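Local coordinates for DegT/DnrJ/EryC1/StrS aminotransferase (Brucella abortus 2308, PDB 4QGR), which probably works as a pyridoxal-phosphate-dependent aminotransferase of the DegT/DnrJ/EryC1/StrS family, binding its cofactor within a two-chain assembly, at residues Pro285-Pro288 / Ala294-Gln297; Ala296-Glu301 / Leu356-Tyr361; Ala218-Ser223 / Asn236-Ile241; Asp68-Pro73 / Ile168-Gln173. All coordinates share one frame; numbering follows the deposited sequence.

Contact 1: Pro285-Pro288 / Ala294-Gln297; sequences PELP and AWAQ
The carbonyl oxygen of Pro285 is approached by two groups: Asn275 ND2, which hydrogen-bonds to it, and the benzo edge of the Trp295 indole, whose CH2 carbon lies 3.4 Å from Pro285 O. The oxygen sits in the plane of the indole at its rim, so the carbonyl faces a C-H edge of the ring. Beside the same rim, crossing obliquely, the pyrrolidine of Pro285 adds apolar contact, with Pro285 CG 3.6 Å from Trp295 CZ3. On the other side of CH2, Leu287 CG comes within 3.7 Å of Trp295 CZ2 and Leu287 CD2 within 4.0 Å of that same carbon; this approach is oblique. Trp295 reaches across because its CG is anti to the carbonyl carbon (chi1 -63°), which carries the far end of the ring toward residues 285-288 while Trp295 CA stays 9.9 Å from Pro285 CA. All contacts from segment 294-297 come from the indole; the Trp295 side chain lies about 13 Å from the pyridoxal phosphate. Trp295 also meets the ring of Tyr298 and rests on Ala271, while Leu287 packs on Asp268 and Arg272. The contact thus lies against helix 247-278, its two segments lying before and after strand 291-292.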
loop_
_atom_site.group_PDB
_atom_site.type_symbol
_atom_site.label_atom_id
_atom_site.label_comp_id
_atom_site.label_asym_id
_atom_site.label_seq_id
_atom_site.Cartn_x
_atom_site.Cartn_y
_atom_site.Cartn_z
ATOM N N PRO A 285 -22.183 1.889 25.770
ATOM C CA PRO A 285 -20.751 2.021 25.949
ATOM C C PRO A 285 -20.393 3.196 26.880
ATOM O O PRO A 285 -20.133 4.305 26.443
ATOM C CB PRO A 285 -20.264 2.234 24.507
ATOM C CG PRO A 285 -21.397 2.982 23.844
ATOM C CD PRO A 285 -22.632 2.362 24.430
ATOM N N GLU A 286 -20.336 2.949 28.171
ATOM C CA GLU A 286 -19.972 4.010 29.126
ATOM C C GLU A 286 -18.535 4.522 28.905
ATOM O O GLU A 286 -17.648 3.757 28.545
ATOM C CB GLU A 286 -20.135 3.514 30.569
ATOM C CG GLU A 286 -21.575 3.298 30.963
ATOM C CD GLU A 286 -22.252 4.593 31.355
ATOM O OE1 GLU A 286 -21.665 5.343 32.178
ATOM O OE2 GLU A 286 -23.366 4.870 30.851
ATOM N N LEU A 287 -18.343 5.822 29.082
ATOM C CA LEU A 287 -17.045 6.444 28.962
ATOM C C LEU A 287 -16.461 6.463 30.350
ATOM O O LEU A 287 -16.986 7.132 31.216
ATOM C CB LEU A 287 -17.162 7.882 28.493
ATOM C CG LEU A 287 -16.963 8.195 27.040
ATOM C CD1 LEU A 287 -17.133 9.701 26.894
ATOM C CD2 LEU A 287 -15.591 7.718 26.532
ATOM N N PRO A 288 -15.385 5.715 30.571
ATOM C CA PRO A 288 -14.789 5.780 31.909
ATOM C C PRO A 288 -14.221 7.169 32.214
ATOM O O PRO A 288 -13.820 7.889 31.307
ATOM C CB PRO A 288 -13.672 4.733 31.864
ATOM C CG PRO A 288 -13.940 3.908 30.660
ATOM C CD PRO A 288 -14.679 4.777 29.690
ATOM N N ALA A 294 -12.672 8.357 20.533
ATOM C CA ALA A 294 -12.865 8.870 19.200
ATOM C C ALA A 294 -14.230 8.470 18.624
ATOM O O ALA A 294 -14.653 9.066 17.644
ATOM C CB ALA A 294 -11.774 8.411 18.272
ATOM N N TRP A 295 -14.943 7.523 19.261
ATOM C CA TRP A 295 -16.263 7.073 18.739
ATOM C C TRP A 295 -16.214 6.765 17.259
ATOM O O TRP A 295 -17.095 7.168 16.508
ATOM C CB TRP A 295 -17.360 8.096 19.038
ATOM C CG TRP A 295 -17.549 8.256 20.548
ATOM C CD1 TRP A 295 -17.203 9.329 21.303
ATOM C CD2 TRP A 295 -18.072 7.289 21.429
ATOM N NE1 TRP A 295 -17.495 9.098 22.623
ATOM C CE2 TRP A 295 -18.035 7.837 22.721
ATOM C CE3 TRP A 295 -18.633 6.017 21.254
ATOM C CZ2 TRP A 295 -18.498 7.154 23.833
ATOM C CZ3 TRP A 295 -19.063 5.317 22.397
ATOM C CH2 TRP A 295 -19.011 5.892 23.649
ATOM N N ALA A 296 -15.218 6.001 16.832
ATOM C CA ALA A 296 -15.243 5.465 15.494
ATOM C C ALA A 296 -16.541 4.732 15.238
ATOM O O ALA A 296 -17.073 4.760 14.123
ATOM C CB ALA A 296 -14.067 4.554 15.294
ATOM N N GLN A 297 -17.049 4.047 16.267
ATOM C CA GLN A 297 -18.384 3.456 16.250
ATOM C C GLN A 297 -19.024 3.666 17.623
ATOM O O GLN A 297 -18.312 3.727 18.657
ATOM C CB GLN A 297 -18.357 1.924 15.986
ATOM C CG GLN A 297 -17.594 1.548 14.721
ATOM C CD GLN A 297 -18.234 1.977 13.436
ATOM O OE1 GLN A 297 -19.426 2.276 13.406
ATOM N NE2 GLN A 297 -17.443 1.953 12.326
#

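Contact 2: Ala296-Glu301 / Leu356-Tyr361; sequences AQYSIE and LPMHPY
Tyr298 and Leu356 meet in the small antiparallel sheet formed by strands 298-301 and 353-356, next to the loop that leads to helix 364-377. The backbone link is one bond, Leu356 N to Tyr298 O, at 2.9 Å with an N-H...O angle of 163°. The reverse pairing is carried by water: one molecule accepts from Tyr298 N at 2.8 Å and donates both to Leu356 O, at 2.7 Å, and to Gln297 OE1. The Gln297 amide thereby helps fix the solvent bridge. This sheet belongs to the C-terminal part of the chain, beyond the long helix 247-278, consistent with the small domain of fold type I aminotransferases. On its buried face, Leu356 CD1 lies 3.8 Å from Tyr298 CD1, near the ring plane and at its edge, the two side chains running alongside in the same direction. Ile300 CG2 touches Leu356 CD1 at 4.2 Å. Met358 comes from the loop: bent at chi2 and chi3 (50° and 68°), it folds its CE back to within 3.6 Å of Tyr298 CB. Tyr274 stacks on the Tyr298 ring, and Tyr298 OH is hydrogen-bonded to Asn275 OD1.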
loop_
_atom_site.group_PDB
_atom_site.type_symbol
_atom_site.label_atom_id
_atom_site.label_comp_id
_atom_site.label_asym_id
_atom_site.label_seq_id
_atom_site.Cartn_x
_atom_site.Cartn_y
_atom_site.Cartn_z
ATOM N N ALA A 296 -15.218 6.001 16.832
ATOM C CA ALA A 296 -15.243 5.465 15.494
ATOM C C ALA A 296 -16.541 4.732 15.238
ATOM O O ALA A 296 -17.073 4.760 14.123
ATOM C CB ALA A 296 -14.067 4.554 15.294
ATOM N N GLN A 297 -17.049 4.047 16.267
ATOM C CA GLN A 297 -18.384 3.456 16.250
ATOM C C GLN A 297 -19.024 3.666 17.623
ATOM O O GLN A 297 -18.312 3.727 18.657
ATOM C CB GLN A 297 -18.357 1.924 15.986
ATOM C CG GLN A 297 -17.594 1.548 14.721
ATOM C CD GLN A 297 -18.234 1.977 13.436
ATOM O OE1 GLN A 297 -19.426 2.276 13.406
ATOM N NE2 GLN A 297 -17.443 1.953 12.326
ATOM N N TYR A 298 -20.353 3.691 17.634
ATOM C CA TYR A 298 -21.150 3.786 18.858
ATOM C C TYR A 298 -21.859 2.441 18.962
ATOM O O TYR A 298 -22.795 2.160 18.211
ATOM C CB TYR A 298 -22.135 4.939 18.816
ATOM C CG TYR A 298 -22.947 4.985 20.107
ATOM C CD1 TYR A 298 -24.123 4.236 20.236
ATOM C CD2 TYR A 298 -22.470 5.633 21.213
ATOM C CE1 TYR A 298 -24.845 4.223 21.448
ATOM C CE2 TYR A 298 -23.179 5.613 22.431
ATOM C CZ TYR A 298 -24.346 4.882 22.537
ATOM O OH TYR A 298 -25.069 4.857 23.723
ATOM N N SER A 299 -21.336 1.576 19.830
ATOM C CA SER A 299 -21.721 0.184 19.868
ATOM C C SER A 299 -22.464 -0.182 21.156
ATOM O O SER A 299 -21.903 -0.045 22.264
ATOM C CB SER A 299 -20.489 -0.691 19.714
ATOM O OG SER A 299 -19.861 -0.499 18.432
ATOM N N ILE A 300 -23.669 -0.714 20.973
ATOM C CA ILE A 300 -24.564 -1.145 22.048
ATOM C C ILE A 300 -24.694 -2.661 22.014
ATOM O O ILE A 300 -24.264 -3.291 21.057
ATOM C CB ILE A 300 -25.967 -0.525 21.929
ATOM C CG1 ILE A 300 -26.634 -0.949 20.618
ATOM C CG2 ILE A 300 -25.829 0.977 22.051
ATOM C CD1 ILE A 300 -28.121 -0.839 20.565
ATOM N N GLU A 301 -25.267 -3.242 23.055
ATOM C CA GLU A 301 -25.708 -4.626 22.997
ATOM C C GLU A 301 -27.182 -4.675 23.306
ATOM O O GLU A 301 -27.655 -3.987 24.190
ATOM C CB GLU A 301 -24.939 -5.524 23.960
ATOM C CG GLU A 301 -23.444 -5.553 23.729
ATOM C CD GLU A 301 -22.693 -6.162 24.898
ATOM O OE1 GLU A 301 -23.196 -7.119 25.488
ATOM O OE2 GLU A 301 -21.611 -5.676 25.223
ATOM N N LEU A 356 -24.542 2.014 15.936
ATOM C CA LEU A 356 -25.593 2.977 15.520
ATOM C C LEU A 356 -24.953 4.148 14.762
ATOM O O LEU A 356 -23.754 4.385 14.888
ATOM C CB LEU A 356 -26.292 3.542 16.765
ATOM C CG LEU A 356 -26.833 2.511 17.744
ATOM C CD1 LEU A 356 -27.562 3.207 18.896
ATOM C CD2 LEU A 356 -27.792 1.573 16.993
ATOM N N PRO A 357 -25.739 4.906 13.988
ATOM C CA PRO A 357 -25.186 6.069 13.339
ATOM C C PRO A 357 -24.403 6.946 14.318
ATOM O O PRO A 357 -24.852 7.221 15.414
ATOM C CB PRO A 357 -26.417 6.797 12.810
ATOM C CG PRO A 357 -27.406 5.673 12.551
ATOM C CD PRO A 357 -27.181 4.734 13.698
ATOM N N MET A 358 -23.203 7.318 13.939
ATOM C CA MET A 358 -22.325 8.038 14.835
ATOM C C MET A 358 -21.361 8.840 13.996
ATOM O O MET A 358 -20.564 8.281 13.288
ATOM C CB MET A 358 -21.544 7.092 15.711
ATOM C CG MET A 358 -20.438 7.795 16.521
ATOM S SD MET A 358 -20.873 9.293 17.480
ATOM C CE MET A 358 -21.879 8.502 18.631
ATOM N N HIS A 359 -21.523 10.158 14.026
ATOM C CA HIS A 359 -20.628 11.086 13.338
ATOM C C HIS A 359 -20.920 12.484 13.890
ATOM O O HIS A 359 -21.941 12.678 14.569
ATOM C CB HIS A 359 -20.812 11.014 11.814
ATOM C CG HIS A 359 -22.215 11.195 11.340
ATOM N ND1 HIS A 359 -22.765 12.432 11.100
ATOM C CD2 HIS A 359 -23.205 10.303 11.115
ATOM C CE1 HIS A 359 -23.998 12.289 10.672
ATOM N NE2 HIS A 359 -24.299 11.009 10.676
ATOM N N PRO A 360 -20.060 13.468 13.578
ATOM C CA PRO A 360 -20.235 14.773 14.196
ATOM C C PRO A 360 -21.481 15.534 13.783
ATOM O O PRO A 360 -21.837 16.496 14.474
ATOM C CB PRO A 360 -18.942 15.531 13.791
ATOM C CG PRO A 360 -17.957 14.449 13.429
ATOM C CD PRO A 360 -18.806 13.393 12.811
ATOM N N TYR A 361 -22.105 15.140 12.669
ATOM C CA TYR A 361 -23.207 15.882 12.040
ATOM C C TYR A 361 -24.599 15.309 12.248
ATOM O O TYR A 361 -25.585 15.734 11.620
ATOM C CB TYR A 361 -22.876 16.068 10.566
ATOM C CG TYR A 361 -21.468 16.604 10.446
ATOM C CD1 TYR A 361 -21.227 17.955 10.580
ATOM C CD2 TYR A 361 -20.367 15.754 10.285
ATOM C CE1 TYR A 361 -19.945 18.459 10.562
ATOM C CE2 TYR A 361 -19.075 16.260 10.266
ATOM C CZ TYR A 361 -18.882 17.621 10.385
ATOM O OH TYR A 361 -17.631 18.197 10.403
HETATM O O HOH W 1 -17.902 7.407 13.411
HETATM O O HOH W 2 -21.225 3.523 14.942
#

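Contact 3: Ala218-Ser223 / Asn236-Ile241; sequences ADTLRS and NVRIGI
Arg238 and Ser223 form the tight part of this contact: Arg238 NH1 donates to Ser223 OG over 2.8 Å, with an N-H...O angle of 147°. The serine oxygen lies only 1° out of the guanidinium plane, so the bond uses the edge of the group. Ser223 OG is also hydrogen-bonded to Lys229 O, a second grip that ties the helix to the intervening loop. Thr220, one turn earlier, covers one guanidinium face: its CG2 stands 3.8 Å from Arg238 NE and is offset toward the rim. Arg238 reaches both residues because its CG sits between the backbone N and the carbonyl carbon (chi1 57°) and its chain bends again at chi3. The other side is looser. Val237 CG2 comes no nearer to Ser223 OG than 4.5 Å, and both Arg238 and Thr220 remain partly exposed to solvent. Segment 236-241 also faces the second subunit, where Gln330 accepts from Asn236 N and Glu97 from Gly240 N. Asn242 of the second subunit hydrogen-bonds this subunit's pyridoxal phosphate; by the symmetry of the pair, the Asn242 following this segment probably does the same across the shared dimer interface characteristic of fold type I aminotransferases.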
loop_
_atom_site.group_PDB
_atom_site.type_symbol
_atom_site.label_atom_id
_atom_site.label_comp_id
_atom_site.label_asym_id
_atom_site.label_seq_id
_atom_site.Cartn_x
_atom_site.Cartn_y
_atom_site.Cartn_z
ATOM N N ALA A 218 11.885 5.727 14.454
ATOM C CA ALA A 218 11.314 6.558 13.385
ATOM C C ALA A 218 12.189 6.476 12.108
ATOM O O ALA A 218 11.688 6.363 11.016
ATOM C CB ALA A 218 11.181 8.010 13.860
ATOM N N ASP A 219 13.505 6.544 12.261
ATOM C CA ASP A 219 14.419 6.517 11.105
ATOM C C ASP A 219 14.298 5.197 10.387
ATOM O O ASP A 219 14.309 5.154 9.162
ATOM C CB ASP A 219 15.868 6.687 11.563
ATOM C CG ASP A 219 16.209 8.106 11.983
ATOM O OD1 ASP A 219 15.461 9.052 11.675
ATOM O OD2 ASP A 219 17.275 8.285 12.630
ATOM N N THR A 220 14.192 4.129 11.153
ATOM C CA THR A 220 14.060 2.783 10.599
ATOM C C THR A 220 12.735 2.661 9.874
ATOM O O THR A 220 12.663 2.062 8.812
ATOM C CB THR A 220 14.248 1.695 11.693
ATOM O OG1 THR A 220 15.549 1.892 12.344
ATOM C CG2 THR A 220 14.238 0.399 11.084
ATOM N N LEU A 221 11.680 3.232 10.437
ATOM C CA LEU A 221 10.349 3.151 9.778
ATOM C C LEU A 221 10.363 3.910 8.437
ATOM O O LEU A 221 9.781 3.478 7.439
ATOM C CB LEU A 221 9.223 3.663 10.681
ATOM C CG LEU A 221 8.974 2.754 11.869
ATOM C CD1 LEU A 221 8.036 3.441 12.841
ATOM C CD2 LEU A 221 8.395 1.404 11.454
ATOM N N ARG A 222 11.080 5.028 8.407
ATOM C CA ARG A 222 11.156 5.820 7.201
ATOM C C ARG A 222 11.966 5.101 6.130
ATOM O O ARG A 222 11.739 5.312 4.934
ATOM C CB ARG A 222 11.708 7.228 7.448
ATOM C CG ARG A 222 10.780 8.105 8.300
ATOM C CD ARG A 222 11.214 9.577 8.312
ATOM N NE ARG A 222 10.575 10.363 9.379
ATOM C CZ ARG A 222 9.327 10.843 9.316
ATOM N NH1 ARG A 222 8.547 10.595 8.258
ATOM N NH2 ARG A 222 8.849 11.531 10.329
ATOM N N SER A 223 12.903 4.259 6.561
ATOM C CA SER A 223 13.636 3.425 5.636
ATOM C C SER A 223 12.735 2.313 5.095
ATOM O O SER A 223 12.647 2.119 3.898
ATOM C CB SER A 223 14.867 2.835 6.341
ATOM O OG SER A 223 15.477 1.790 5.599
ATOM N N ASN A 236 20.047 0.091 -0.520
ATOM C CA ASN A 236 19.107 -0.439 0.457
ATOM C C ASN A 236 19.773 -1.381 1.461
ATOM O O ASN A 236 20.465 -2.341 1.085
ATOM C CB ASN A 236 17.961 -1.129 -0.267
ATOM C CG ASN A 236 17.154 -0.159 -1.114
ATOM O OD1 ASN A 236 17.144 1.054 -0.861
ATOM N ND2 ASN A 236 16.472 -0.682 -2.117
ATOM N N VAL A 237 19.546 -1.110 2.740
ATOM C CA VAL A 237 20.193 -1.839 3.839
ATOM C C VAL A 237 19.306 -2.895 4.475
ATOM O O VAL A 237 19.768 -3.709 5.274
ATOM C CB VAL A 237 20.678 -0.904 4.974
ATOM C CG1 VAL A 237 21.811 -0.028 4.478
ATOM C CG2 VAL A 237 19.558 -0.029 5.531
ATOM N N ARG A 238 18.017 -2.859 4.167
ATOM C CA ARG A 238 17.089 -3.846 4.699
ATOM C C ARG A 238 15.974 -4.095 3.690
ATOM O O ARG A 238 15.796 -3.328 2.744
ATOM C CB ARG A 238 16.521 -3.375 6.049
ATOM C CG ARG A 238 15.821 -2.007 5.997
ATOM C CD ARG A 238 15.265 -1.558 7.351
ATOM N NE ARG A 238 16.305 -1.357 8.359
ATOM C CZ ARG A 238 17.085 -0.290 8.504
ATOM N NH1 ARG A 238 16.987 0.768 7.722
ATOM N NH2 ARG A 238 18.016 -0.295 9.457
ATOM N N ILE A 239 15.243 -5.180 3.908
ATOM C CA ILE A 239 14.042 -5.460 3.153
ATOM C C ILE A 239 12.999 -4.457 3.601
ATOM O O ILE A 239 12.766 -4.263 4.824
ATOM C CB ILE A 239 13.510 -6.883 3.420
ATOM C CG1 ILE A 239 14.559 -7.960 3.035
ATOM C CG2 ILE A 239 12.178 -7.072 2.720
ATOM C CD1 ILE A 239 15.167 -7.826 1.657
ATOM N N GLY A 240 12.339 -3.842 2.626
ATOM C CA GLY A 240 11.213 -2.934 2.929
ATOM C C GLY A 240 9.997 -3.143 2.039
ATOM O O GLY A 240 9.835 -4.214 1.427
ATOM N N ILE A 241 9.156 -2.096 1.978
ATOM C CA ILE A 241 7.961 -2.089 1.152
ATOM C C ILE A 241 7.809 -0.715 0.482
ATOM O O ILE A 241 8.693 0.157 0.622
ATOM C CB ILE A 241 6.726 -2.461 1.979
ATOM C CG1 ILE A 241 6.518 -1.476 3.144
ATOM C CG2 ILE A 241 6.812 -3.887 2.523
ATOM C CD1 ILE A 241 5.181 -1.685 3.829
#

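Contact 4: Asp68-Pro73 / Ile168-Gln173; sequences DALQMP and IEDAAQ. With PLP (pyridoxal-5'-phosphate), chain E.
Leu70 lays its two methyls across Ile168 and Asp170, with CD2 3.8 Å from Ile168 CG2 and CD1 3.6 Å from Asp170 OD2. Helix 68-76 here covers strand 166-170 of the central mixed sheet of a fold type I aminotransferase. The axes of 68-73 and 168-170 run antiparallel (173°), 9.5 Å apart at closest approach. One turn on, Pro73 CB touches Ile168 CD1 at 3.9 Å; the helix is kinked there because the proline N cannot bond to the preceding turn. The buried Leu70 O finds no hydrogen-bond partner in the model. From Asp170 onward the chain lines the cofactor pocket. Asp170, its CG anti to the backbone N (chi1 -176°), directs OD2 to within 2.7 Å of the pyridine N1 of pyridoxal phosphate, as the aspartate of this fold does. Thr95 OG1 holds the same oxygen. The other oxygen, OD1, accepts from Ala172 N at 3.1 Å on its anti side, tilted out of the carboxylate plane, closing an Asx turn that steadies the carboxylate. This turn also places Ala172 CB over the pyridine face, 3.2 Å from C2 of pyridoxal phosphate. Finally Gln173 NE2 donates to the cofactor's O3 over 2.8 Å, nearly straight at 165°.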
loop_
_atom_site.group_PDB
_atom_site.type_symbol
_atom_site.label_atom_id
_atom_site.label_comp_id
_atom_site.label_asym_id
_atom_site.label_seq_id
_atom_site.Cartn_x
_atom_site.Cartn_y
_atom_site.Cartn_z
ATOM N N ASP A 68 -0.367 -1.607 6.633
ATOM C CA ASP A 68 1.063 -1.318 6.523
ATOM C C ASP A 68 1.644 -0.756 7.822
ATOM O O ASP A 68 2.808 -1.066 8.202
ATOM C CB ASP A 68 1.363 -0.291 5.405
ATOM C CG ASP A 68 1.059 -0.770 3.972
ATOM O OD1 ASP A 68 0.458 -1.868 3.698
ATOM O OD2 ASP A 68 1.345 0.042 3.066
ATOM N N ALA A 69 0.891 0.127 8.469
ATOM C CA ALA A 69 1.299 0.808 9.672
ATOM C C ALA A 69 1.560 -0.099 10.843
ATOM O O ALA A 69 2.395 0.232 11.680
ATOM C CB ALA A 69 0.303 1.881 10.062
ATOM N N LEU A 70 0.895 -1.239 10.862
ATOM C CA LEU A 70 1.131 -2.291 11.868
ATOM C C LEU A 70 2.248 -3.247 11.452
ATOM O O LEU A 70 3.006 -3.722 12.307
ATOM C CB LEU A 70 -0.158 -3.096 12.073
ATOM C CG LEU A 70 -1.372 -2.318 12.611
ATOM C CD1 LEU A 70 -2.653 -3.094 12.428
ATOM C CD2 LEU A 70 -1.152 -2.068 14.098
ATOM N N GLN A 71 2.343 -3.533 10.150
ATOM C CA GLN A 71 3.365 -4.421 9.632
ATOM C C GLN A 71 4.765 -3.832 9.812
ATOM O O GLN A 71 5.693 -4.530 10.213
ATOM C CB GLN A 71 3.129 -4.687 8.149
ATOM C CG GLN A 71 4.165 -5.578 7.452
ATOM C CD GLN A 71 3.818 -5.769 5.970
ATOM O OE1 GLN A 71 2.731 -5.381 5.530
ATOM N NE2 GLN A 71 4.768 -6.236 5.181
ATOM N N MET A 72 4.948 -2.575 9.447
ATOM C CA MET A 72 6.310 -2.050 9.432
ATOM C C MET A 72 7.043 -2.094 10.775
ATOM O O MET A 72 8.243 -2.439 10.826
ATOM C CB MET A 72 6.355 -0.673 8.778
ATOM C CG MET A 72 6.057 -0.753 7.281
ATOM S SD MET A 72 6.341 0.844 6.477
ATOM C CE MET A 72 4.798 1.721 6.710
ATOM N N PRO A 73 6.359 -1.756 11.884
ATOM C CA PRO A 73 7.053 -1.863 13.158
ATOM C C PRO A 73 7.491 -3.306 13.487
ATOM O O PRO A 73 8.539 -3.478 14.125
ATOM C CB PRO A 73 6.028 -1.368 14.155
ATOM C CG PRO A 73 5.214 -0.384 13.382
ATOM C CD PRO A 73 5.139 -0.948 11.994
ATOM N N ILE A 168 2.753 -2.349 20.107
ATOM C CA ILE A 168 2.270 -1.546 18.993
ATOM C C ILE A 168 0.813 -1.191 19.302
ATOM O O ILE A 168 -0.051 -2.092 19.412
ATOM C CB ILE A 168 2.302 -2.300 17.662
ATOM C CG1 ILE A 168 3.715 -2.750 17.303
ATOM C CG2 ILE A 168 1.674 -1.413 16.580
ATOM C CD1 ILE A 168 3.765 -3.813 16.211
ATOM N N GLU A 169 0.536 0.090 19.445
ATOM C CA GLU A 169 -0.856 0.522 19.706
ATOM C C GLU A 169 -1.581 0.552 18.359
ATOM O O GLU A 169 -1.175 1.296 17.488
ATOM C CB GLU A 169 -0.895 1.917 20.318
ATOM C CG GLU A 169 -2.305 2.520 20.357
ATOM C CD GLU A 169 -2.394 3.913 20.915
ATOM O OE1 GLU A 169 -1.332 4.551 20.987
ATOM O OE2 GLU A 169 -3.535 4.358 21.296
ATOM N N ASP A 170 -2.599 -0.286 18.162
ATOM C CA ASP A 170 -3.438 -0.196 16.961
ATOM C C ASP A 170 -4.531 0.885 17.232
ATOM O O ASP A 170 -5.582 0.600 17.769
ATOM C CB ASP A 170 -4.020 -1.532 16.537
ATOM C CG ASP A 170 -4.806 -1.455 15.236
ATOM O OD1 ASP A 170 -4.949 -0.309 14.702
ATOM O OD2 ASP A 170 -5.288 -2.516 14.747
ATOM N N ALA A 171 -4.221 2.111 16.837
ATOM C CA ALA A 171 -5.064 3.285 16.997
ATOM C C ALA A 171 -5.775 3.609 15.655
ATOM O O ALA A 171 -6.133 4.774 15.382
ATOM C CB ALA A 171 -4.217 4.449 17.470
ATOM N N ALA A 172 -6.049 2.578 14.845
ATOM C CA ALA A 172 -6.794 2.747 13.601
ATOM C C ALA A 172 -8.060 3.522 13.868
ATOM O O ALA A 172 -8.483 4.327 13.023
ATOM C CB ALA A 172 -7.149 1.404 12.989
ATOM N N GLN A 173 -8.703 3.276 14.997
ATOM C CA GLN A 173 -10.045 3.795 15.211
ATOM C C GLN A 173 -10.082 4.886 16.228
ATOM O O GLN A 173 -11.178 5.335 16.599
ATOM C CB GLN A 173 -10.977 2.661 15.656
ATOM C CG GLN A 173 -11.233 1.627 14.572
ATOM C CD GLN A 173 -12.109 0.458 15.023
ATOM O OE1 GLN A 173 -12.993 0.587 15.878
ATOM N NE2 GLN A 173 -11.879 -0.681 14.424
HETATM N N1 PLP E . -6.756 -1.917 12.611
HETATM C C2 PLP E . -8.041 -1.687 12.940
HETATM C C2A PLP E . -8.532 -1.813 14.362
HETATM C C3 PLP E . -8.964 -1.210 11.873
HETATM O O3 PLP E . -10.220 -0.930 12.200
HETATM C C4 PLP E . -8.457 -1.156 10.475
HETATM C C4A PLP E . -9.166 -0.655 9.277
HETATM O O4A PLP E . -9.912 0.302 9.314
HETATM C C5 PLP E . -7.033 -1.453 10.268
HETATM C C6 PLP E . -6.256 -1.822 11.368
HETATM C C5A PLP E . -6.428 -1.395 8.883
HETATM O O4P PLP E . -6.392 -0.060 8.360
HETATM P P PLP E . -6.524 0.200 6.779
HETATM O O1P PLP E . -6.092 1.643 6.531
HETATM O O2P PLP E . -5.710 -0.847 6.063
HETATM O O3P PLP E . -8.038 0.034 6.570
#

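Read from the N terminus, the four contacts follow one another without nesting or crossing. Contact 4 closes the first and longest loop, 94 residues between its segments, joining an early helix to the central sheet beside the cofactor. Contact 3 closes a short excursion of 12 residues after helix 215-224; it touches contact 4 through Ile241 and Leu221 packing near Met72 and Pro73. Contact 1 spans five residues around strand 291-292. Contact 2, sharing Ala296 and Gln297 with it, closes a loop with 54 residues between its segments, joining strand 298-301 to the loop between strand 353-356 and helix 364-377. Ala296 CB, 3.3 Å from Gln173 O, joins this pair to contact 4, while contact 3 lies across the chain's centre from contacts 1 and 2.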